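Local atomic coordinates of fatty acid synthase 1, isoform A (Drosophila melanogaster, PDB entry 6FN6), a protein that probably builds long-chain saturated fatty acids from acetyl-CoA and malonyl-CoA with NADPH as reductant, this piece being its modifying region with dehydratase, enoylreductase and ketoreductase parts. Residues P259-N271 with V544-L558. Sequence-based numbering, arbitrary orientation.
Sequences PTLERYQFVPNIN and VLKNGAWGTFRHLKL
An antiparallel strand pair links 259-268 to 549-557, the return arm of a hairpin at the edge of the pseudo-ketoreductase sheet; the strand directions lie 147° apart. Arg263/Leu556, Gln265/Arg554 and Val267/Thr552 are hydrogen-bonded pairs, bonded both ways, as in Val267 N to Thr552 O, 2.9 Å. The ladder runs past Pro268 to Asn269 N, which donates to Trp550 O at 3.0 Å. Asn269 OD1 is hydrogen-bonded to Gln535 NE2.

Phe266 packs against both arms of the hairpin. With CG anti to the backbone N (chi1 177°), its ring swings forward along the strand to the type I' turn from Lys546 to Ala549. Lys546 CB sits over one ring face, 3.9 Å from the ring centroid, a CH-pi contact, while Val544 O and Ala549 O lie at the ring edge. Gly551 CA comes to 3.4 Å from Phe266 CE1. Phe553 CE1 packs on Phe266 CB at 4.0 Å, and helix 496-504 meets the side chains of Phe553, Val544 and Tyr264.

The pseudo-ketoreductase continues through this hairpin to 257-268, whose other edge pairs with 1162-1168, probably part of the construct's engineered tail, beside the ketoreductase strands.

On the Phe266 side of the pair, His555 lies alongside Tyr264. Its CB is over the centre of the tyrosine ring, 3.9 Å from the centroid, and the imidazole turns its edge toward that face, planes 81° apart. Glu262 OE1 approaches His555 ND1 to 2.6 Å. Lys557 runs beside Glu262, but its NZ is salt-bridged to Asp288.

On the reverse side, Leu556 CD2 rests over a face of the Arg263 guanidinium, while Leu558, just beyond the strand, brings CD2 to 3.7 Å from Arg263 CD. Arg554 bends away to Gln292 and Glu296.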
loop_
_atom_site.group_PDB
_atom_site.type_symbol
_atom_site.label_atom_id
_atom_site.label_comp_id
_atom_site.label_asym_id
_atom_site.label_seq_id
_atom_site.Cartn_x
_atom_site.Cartn_y
_atom_site.Cartn_z
ATOM N N PRO A 259 47.788 11.960 3.800
ATOM C CA PRO A 259 49.193 12.181 4.161
ATOM C C PRO A 259 50.129 12.223 2.959
ATOM O O PRO A 259 49.877 11.552 1.962
ATOM C CB PRO A 259 49.511 10.979 5.051
ATOM C CG PRO A 259 48.621 9.904 4.548
ATOM C CD PRO A 259 47.354 10.586 4.109
ATOM N N THR A 260 51.192 13.015 3.057
ATOM C CA THR A 260 52.190 13.086 1.995
ATOM C C THR A 260 53.467 12.386 2.440
ATOM O O THR A 260 53.701 12.202 3.635
ATOM C CB THR A 260 52.516 14.542 1.610
ATOM O OG1 THR A 260 52.893 15.279 2.780
ATOM C CG2 THR A 260 51.312 15.208 0.949
ATOM N N LEU A 261 54.284 11.990 1.471
ATOM C CA LEU A 261 55.554 11.335 1.758
ATOM C C LEU A 261 56.723 12.159 1.238
ATOM O O LEU A 261 56.684 12.673 0.118
ATOM C CB LEU A 261 55.592 9.936 1.141
ATOM C CG LEU A 261 54.762 8.852 1.832
ATOM C CD1 LEU A 261 54.852 7.554 1.050
ATOM C CD2 LEU A 261 55.195 8.637 3.275
ATOM N N GLU A 262 57.760 12.282 2.061
ATOM C CA GLU A 262 58.984 12.962 1.655
ATOM C C GLU A 262 60.165 12.006 1.759
ATOM O O GLU A 262 60.393 11.398 2.804
ATOM C CB GLU A 262 59.226 14.203 2.517
ATOM C CG GLU A 262 58.081 15.205 2.491
ATOM C CD GLU A 262 58.378 16.456 3.295
ATOM O OE1 GLU A 262 59.538 16.627 3.723
ATOM O OE2 GLU A 262 57.451 17.267 3.496
ATOM N N ARG A 263 60.915 11.882 0.670
ATOM C CA ARG A 263 62.050 10.972 0.622
ATOM C C ARG A 263 63.335 11.671 1.058
ATOM O O ARG A 263 63.576 12.827 0.713
ATOM C CB ARG A 263 62.214 10.398 -0.787
ATOM C CG ARG A 263 62.716 11.399 -1.807
ATOM C CD ARG A 263 62.772 10.799 -3.198
ATOM N NE ARG A 263 62.868 11.836 -4.223
ATOM C CZ ARG A 263 64.005 12.357 -4.671
ATOM N NH1 ARG A 263 65.172 11.946 -4.192
ATOM N NH2 ARG A 263 63.973 13.297 -5.604
ATOM N N TYR A 264 64.149 10.962 1.833
ATOM C CA TYR A 264 65.448 11.470 2.243
ATOM C C TYR A 264 66.496 11.146 1.188
ATOM O O TYR A 264 66.414 10.116 0.522
ATOM C CB TYR A 264 65.856 10.877 3.593
ATOM C CG TYR A 264 65.213 11.567 4.769
ATOM C CD1 TYR A 264 63.959 11.183 5.217
ATOM C CD2 TYR A 264 65.855 12.602 5.429
ATOM C CE1 TYR A 264 63.362 11.805 6.291
ATOM C CE2 TYR A 264 65.263 13.234 6.506
ATOM C CZ TYR A 264 64.016 12.832 6.930
ATOM O OH TYR A 264 63.416 13.454 8.000
ATOM N N GLN A 265 67.461 12.045 1.016
ATOM C CA GLN A 265 68.600 11.792 0.139
ATOM C C GLN A 265 69.777 12.685 0.513
ATOM O O GLN A 265 69.608 13.714 1.169
ATOM C CB GLN A 265 68.229 12.013 -1.331
ATOM C CG GLN A 265 67.749 13.416 -1.668
ATOM C CD GLN A 265 67.733 13.676 -3.164
ATOM O OE1 GLN A 265 66.678 13.685 -3.796
ATOM N NE2 GLN A 265 68.913 13.887 -3.739
ATOM N N PHE A 266 70.968 12.286 0.082
ATOM C CA PHE A 266 72.174 13.061 0.334
ATOM C C PHE A 266 72.290 14.217 -0.653
ATOM O O PHE A 266 72.262 14.016 -1.867
ATOM C CB PHE A 266 73.414 12.171 0.242
ATOM C CG PHE A 266 74.706 12.916 0.409
ATOM C CD1 PHE A 266 75.139 13.304 1.666
ATOM C CD2 PHE A 266 75.487 13.230 -0.690
ATOM C CE1 PHE A 266 76.324 13.992 1.824
ATOM C CE2 PHE A 266 76.673 13.918 -0.540
ATOM C CZ PHE A 266 77.093 14.300 0.719
ATOM N N VAL A 267 72.404 15.429 -0.117
ATOM C CA VAL A 267 72.568 16.625 -0.931
ATOM C C VAL A 267 73.933 17.237 -0.642
ATOM O O VAL A 267 74.173 17.716 0.468
ATOM C CB VAL A 267 71.446 17.645 -0.667
ATOM C CG1 VAL A 267 71.631 18.890 -1.531
ATOM C CG2 VAL A 267 70.085 17.022 -0.915
ATOM N N PRO A 268 74.844 17.213 -1.630
ATOM C CA PRO A 268 76.136 17.872 -1.413
ATOM C C PRO A 268 75.969 19.360 -1.128
ATOM O O PRO A 268 75.073 19.982 -1.701
ATOM C CB PRO A 268 76.876 17.654 -2.739
ATOM C CG PRO A 268 76.193 16.509 -3.391
ATOM C CD PRO A 268 74.762 16.590 -2.962
ATOM N N ASN A 269 76.807 19.919 -0.259
ATOM C CA ASN A 269 76.808 21.358 -0.031
ATOM C C ASN A 269 76.978 22.058 -1.372
ATOM O O ASN A 269 76.327 23.065 -1.654
ATOM C CB ASN A 269 77.922 21.767 0.934
ATOM C CG ASN A 269 77.729 21.203 2.334
ATOM O OD1 ASN A 269 78.697 20.830 2.995
ATOM N ND2 ASN A 269 76.486 21.165 2.801
ATOM N N ILE A 270 77.874 21.520 -2.192
ATOM C CA ILE A 270 78.081 22.021 -3.540
ATOM C C ILE A 270 77.450 21.041 -4.520
ATOM O O ILE A 270 78.036 20.008 -4.846
ATOM C CB ILE A 270 79.578 22.235 -3.846
ATOM C CG1 ILE A 270 80.264 23.007 -2.707
ATOM C CG2 ILE A 270 79.748 22.964 -5.170
ATOM C CD1 ILE A 270 79.638 24.357 -2.383
ATOM N N ASN A 271 76.249 21.364 -4.983
ATOM C CA ASN A 271 75.513 20.474 -5.872
ATOM C C ASN A 271 75.341 21.136 -7.234
ATOM O O ASN A 271 74.649 22.146 -7.360
ATOM C CB ASN A 271 74.156 20.118 -5.263
ATOM C CG ASN A 271 73.513 18.914 -5.922
ATOM O OD1 ASN A 271 74.178 18.132 -6.602
ATOM N ND2 ASN A 271 72.215 18.747 -5.705
ATOM N N VAL A 544 77.997 15.365 6.674
ATOM C CA VAL A 544 78.050 14.011 6.138
ATOM C C VAL A 544 79.010 13.944 4.955
ATOM O O VAL A 544 78.858 14.683 3.983
ATOM C CB VAL A 544 76.650 13.525 5.726
ATOM C CG1 VAL A 544 76.702 12.071 5.273
ATOM C CG2 VAL A 544 75.661 13.709 6.871
ATOM N N LEU A 545 79.999 13.059 5.041
ATOM C CA LEU A 545 80.953 12.871 3.952
ATOM C C LEU A 545 80.625 11.614 3.155
ATOM O O LEU A 545 80.706 10.501 3.673
ATOM C CB LEU A 545 82.383 12.792 4.497
ATOM C CG LEU A 545 83.517 12.753 3.466
ATOM C CD1 LEU A 545 83.491 13.971 2.558
ATOM C CD2 LEU A 545 84.863 12.652 4.160
ATOM N N LYS A 546 80.237 11.804 1.898
ATOM C CA LYS A 546 79.883 10.692 1.022
ATOM C C LYS A 546 80.560 10.848 -0.340
ATOM O O LYS A 546 80.218 11.742 -1.113
ATOM C CB LYS A 546 78.365 10.593 0.860
ATOM C CG LYS A 546 77.911 9.351 0.114
ATOM C CD LYS A 546 76.397 9.281 0.007
ATOM C CE LYS A 546 75.953 8.081 -0.817
ATOM N NZ LYS A 546 74.484 8.080 -1.063
ATOM N N ASN A 547 81.524 9.977 -0.619
ATOM C CA ASN A 547 82.299 10.039 -1.856
ATOM C C ASN A 547 82.967 11.398 -2.037
ATOM O O ASN A 547 82.742 12.083 -3.034
ATOM C CB ASN A 547 81.409 9.744 -3.069
ATOM C CG ASN A 547 80.981 8.290 -3.143
ATOM O OD1 ASN A 547 81.765 7.418 -3.519
ATOM N ND2 ASN A 547 79.726 8.023 -2.800
ATOM N N GLY A 548 83.792 11.780 -1.067
ATOM C CA GLY A 548 84.627 12.959 -1.198
ATOM C C GLY A 548 83.902 14.283 -1.050
ATOM O O GLY A 548 84.537 15.339 -1.051
ATOM N N ALA A 549 82.579 14.233 -0.915
ATOM C CA ALA A 549 81.780 15.451 -0.838
ATOM C C ALA A 549 81.047 15.566 0.492
ATOM O O ALA A 549 80.383 14.628 0.936
ATOM C CB ALA A 549 80.782 15.497 -1.986
ATOM N N TRP A 550 81.180 16.728 1.125
ATOM C CA TRP A 550 80.434 17.033 2.334
ATOM C C TRP A 550 78.999 17.382 1.975
ATOM O O TRP A 550 78.741 17.979 0.930
ATOM C CB TRP A 550 81.085 18.185 3.097
ATOM C CG TRP A 550 82.387 17.815 3.735
ATOM C CD1 TRP A 550 83.633 18.201 3.337
ATOM C CD2 TRP A 550 82.572 16.989 4.893
ATOM N NE1 TRP A 550 84.582 17.665 4.173
ATOM C CE2 TRP A 550 83.957 16.919 5.137
ATOM C CE3 TRP A 550 81.700 16.306 5.746
ATOM C CZ2 TRP A 550 84.491 16.190 6.196
ATOM C CZ3 TRP A 550 82.233 15.584 6.799
ATOM C CH2 TRP A 550 83.616 15.531 7.014
ATOM N N GLY A 551 78.066 17.015 2.845
ATOM C CA GLY A 551 76.666 17.314 2.618
ATOM C C GLY A 551 75.776 16.969 3.793
ATOM O O GLY A 551 76.249 16.719 4.900
ATOM N N THR A 552 74.475 16.953 3.539
ATOM C CA THR A 552 73.487 16.638 4.558
ATOM C C THR A 552 72.413 15.733 3.972
ATOM O O THR A 552 72.335 15.560 2.754
ATOM C CB THR A 552 72.817 17.907 5.110
ATOM O OG1 THR A 552 72.117 18.575 4.053
ATOM C CG2 THR A 552 73.852 18.850 5.693
ATOM N N PHE A 553 71.600 15.144 4.843
ATOM C CA PHE A 553 70.432 14.389 4.406
ATOM C C PHE A 553 69.192 15.264 4.508
ATOM O O PHE A 553 68.785 15.653 5.601
ATOM C CB PHE A 553 70.262 13.117 5.232
ATOM C CG PHE A 553 71.175 12.008 4.816
ATOM C CD1 PHE A 553 70.917 11.279 3.670
ATOM C CD2 PHE A 553 72.296 11.696 5.566
ATOM C CE1 PHE A 553 71.756 10.256 3.278
ATOM C CE2 PHE A 553 73.142 10.673 5.180
ATOM C CZ PHE A 553 72.871 9.953 4.034
ATOM N N ARG A 554 68.605 15.582 3.360
ATOM C CA ARG A 554 67.438 16.455 3.311
ATOM C C ARG A 554 66.216 15.702 2.784
ATOM O O ARG A 554 66.343 14.771 1.987
ATOM C CB ARG A 554 67.728 17.677 2.438
ATOM C CG ARG A 554 68.941 18.488 2.878
ATOM C CD ARG A 554 68.581 19.580 3.881
ATOM N NE ARG A 554 68.044 19.059 5.138
ATOM C CZ ARG A 554 68.766 18.818 6.232
ATOM N NH1 ARG A 554 70.077 19.035 6.247
ATOM N NH2 ARG A 554 68.171 18.353 7.323
ATOM N N HIS A 555 65.035 16.102 3.242
ATOM C CA HIS A 555 63.791 15.461 2.825
ATOM C C HIS A 555 63.070 16.296 1.771
ATOM O O HIS A 555 62.774 17.470 1.991
ATOM C CB HIS A 555 62.876 15.220 4.028
ATOM C CG HIS A 555 62.661 16.431 4.880
ATOM N ND1 HIS A 555 61.918 17.514 4.463
ATOM C CD2 HIS A 555 63.081 16.724 6.133
ATOM C CE1 HIS A 555 61.895 18.424 5.420
ATOM N NE2 HIS A 555 62.593 17.968 6.444
ATOM N N LEU A 556 62.803 15.680 0.623
ATOM C CA LEU A 556 62.179 16.367 -0.504
ATOM C C LEU A 556 60.718 15.952 -0.690
ATOM O O LEU A 556 60.374 14.773 -0.579
ATOM C CB LEU A 556 62.966 16.090 -1.783
ATOM C CG LEU A 556 64.155 17.011 -2.075
ATOM C CD1 LEU A 556 65.087 17.121 -0.880
ATOM C CD2 LEU A 556 64.917 16.507 -3.289
ATOM N N LYS A 557 59.869 16.934 -0.982
ATOM C CA LYS A 557 58.447 16.694 -1.216
ATOM C C LYS A 557 58.236 15.920 -2.516
ATOM O O LYS A 557 58.763 16.302 -3.561
ATOM C CB LYS A 557 57.674 18.016 -1.275
ATOM C CG LYS A 557 57.559 18.761 0.052
ATOM C CD LYS A 557 57.124 20.208 -0.174
ATOM C CE LYS A 557 57.184 21.051 1.096
ATOM N NZ LYS A 557 58.521 21.026 1.745
ATOM N N LEU A 558 57.476 14.833 -2.449
ATOM C CA LEU A 558 57.214 14.012 -3.632
ATOM C C LEU A 558 56.082 14.613 -4.475
ATOM O O LEU A 558 55.112 15.154 -3.942
ATOM C CB LEU A 558 56.881 12.576 -3.222
ATOM C CG LEU A 558 58.041 11.802 -2.580
ATOM C CD1 LEU A 558 57.557 10.504 -1.957
ATOM C CD2 LEU A 558 59.149 11.525 -3.589
#